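Hypothetical protein PH1109 (Pyrococcus horikoshii, PDB 2D59) is of unknown function but belongs to the CoA-binding domain family, with a Rossmann-like fold built on a five-stranded parallel sheet. Local coordinates at residues D8-D12 with E13-E17. Numbering follows the deposited sequence.
Sequences DGLTD and EDIRE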
# COMPACT_ATOMS: atom_id res chain seq x y z
N ASP A 8 -3.65 -13.72 1.34
CA ASP A 8 -4.96 -13.57 0.71
C ASP A 8 -5.19 -14.74 -0.24
O ASP A 8 -4.26 -15.49 -0.54
CB ASP A 8 -5.04 -12.25 -0.06
CG ASP A 8 -4.07 -12.19 -1.21
OD1 ASP A 8 -3.00 -11.55 -1.07
OD2 ASP A 8 -4.36 -12.80 -2.26
N GLY A 9 -6.43 -14.90 -0.70
CA GLY A 9 -6.74 -16.00 -1.60
C GLY A 9 -6.96 -15.57 -3.04
O GLY A 9 -7.48 -16.34 -3.85
N LEU A 10 -6.57 -14.34 -3.37
CA LEU A 10 -6.74 -13.82 -4.72
C LEU A 10 -5.82 -14.53 -5.72
O LEU A 10 -4.78 -15.08 -5.36
CB LEU A 10 -6.45 -12.31 -4.72
CG LEU A 10 -7.22 -11.48 -3.68
CD1 LEU A 10 -6.76 -10.03 -3.75
CD2 LEU A 10 -8.72 -11.57 -3.94
N THR A 11 -6.22 -14.51 -6.99
CA THR A 11 -5.45 -15.14 -8.06
C THR A 11 -4.50 -14.14 -8.70
O THR A 11 -4.59 -12.94 -8.45
CB THR A 11 -6.38 -15.67 -9.17
OG1 THR A 11 -7.01 -14.55 -9.82
CG2 THR A 11 -7.46 -16.57 -8.58
N ASP A 12 -3.58 -14.63 -9.53
CA ASP A 12 -2.65 -13.73 -10.20
C ASP A 12 -3.44 -12.74 -11.05
O ASP A 12 -3.03 -11.60 -11.23
CB ASP A 12 -1.67 -14.51 -11.08
CG ASP A 12 -0.57 -15.17 -10.27
OD1 ASP A 12 0.31 -15.81 -10.88
OD2 ASP A 12 -0.59 -15.04 -9.03
N GLU A 13 -4.58 -13.19 -11.57
CA GLU A 13 -5.43 -12.35 -12.40
C GLU A 13 -6.01 -11.20 -11.58
O GLU A 13 -6.09 -10.06 -12.05
CB GLU A 13 -6.57 -13.18 -12.99
CG GLU A 13 -6.99 -12.76 -14.39
CD GLU A 13 -5.99 -13.21 -15.45
OE1 GLU A 13 -4.78 -12.96 -15.27
OE2 GLU A 13 -6.42 -13.80 -16.46
N ASP A 14 -6.44 -11.51 -10.36
CA ASP A 14 -7.00 -10.50 -9.47
C ASP A 14 -5.97 -9.44 -9.14
O ASP A 14 -6.26 -8.24 -9.19
CB ASP A 14 -7.48 -11.13 -8.16
CG ASP A 14 -8.62 -12.11 -8.35
OD1 ASP A 14 -9.54 -11.82 -9.15
OD2 ASP A 14 -8.61 -13.17 -7.68
N ILE A 15 -4.77 -9.88 -8.78
CA ILE A 15 -3.70 -8.95 -8.42
C ILE A 15 -3.34 -8.08 -9.61
O ILE A 15 -3.16 -6.86 -9.48
CB ILE A 15 -2.44 -9.70 -7.91
CG1 ILE A 15 -2.74 -10.31 -6.54
CG2 ILE A 15 -1.27 -8.74 -7.74
CD1 ILE A 15 -3.97 -11.14 -6.50
N ARG A 16 -3.23 -8.70 -10.78
CA ARG A 16 -2.90 -7.97 -11.99
C ARG A 16 -3.95 -6.90 -12.27
O ARG A 16 -3.62 -5.79 -12.71
CB ARG A 16 -2.82 -8.95 -13.17
CG ARG A 16 -2.35 -8.31 -14.46
CD ARG A 16 -2.23 -9.34 -15.58
NE ARG A 16 -1.09 -10.24 -15.43
CZ ARG A 16 -1.19 -11.55 -15.24
NH1 ARG A 16 -0.09 -12.29 -15.11
NH2 ARG A 16 -2.38 -12.13 -15.16
N GLU A 17 -5.21 -7.22 -12.00
CA GLU A 17 -6.31 -6.28 -12.20
C GLU A 17 -6.20 -5.12 -11.21
O GLU A 17 -6.41 -3.96 -11.57
CB GLU A 17 -7.65 -7.01 -12.01
CG GLU A 17 -8.86 -6.09 -11.97
CD GLU A 17 -9.14 -5.41 -13.30
OE1 GLU A 17 -10.09 -4.59 -13.36
OE2 GLU A 17 -8.42 -5.68 -14.28
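A capping box formed by Thr-11 and Asp-14 opens helix 12-21, the first helix of this Rossmann-like chain, and illustrates how a helix start can be closed by reciprocal bonds. Thr-11 occupies the N-cap, and its OG1 accepts from Asp-14 N (3.1 Å). A chi1 of 67° swings OG1 back over the start of the helix, within range of that amide. In return, Asp-14 OD2 accepts a hydrogen bond from Thr-11 N at 2.8 Å, almost perfectly straight (179°), which meets the oxygen on its anti side, somewhat out of the carboxylate plane. The carboxylate, lying near the helix N-terminus, would probably also be favoured by the helix dipole. Just before the cap, in an Asx turn, Leu-10 N donates to Asp-8 OD2 (2.9 Å), an oxygen that also forms a salt bridge with Arg-131. A backbone hydrogen bond from Arg-16 N to Asp-12 O (2.9 Å) continues the helical pattern, while the carboxylate of Asp-12 pairs with Arg-139 of helix 133-141. Within the same first turn, the guanidinium of Arg-16 receives Glu-13 at its edge, in plane, through a salt bridge from NH2 to Glu-13 OE1 whose modelled length, 2.5 Å, is unusually short and therefore doubtful.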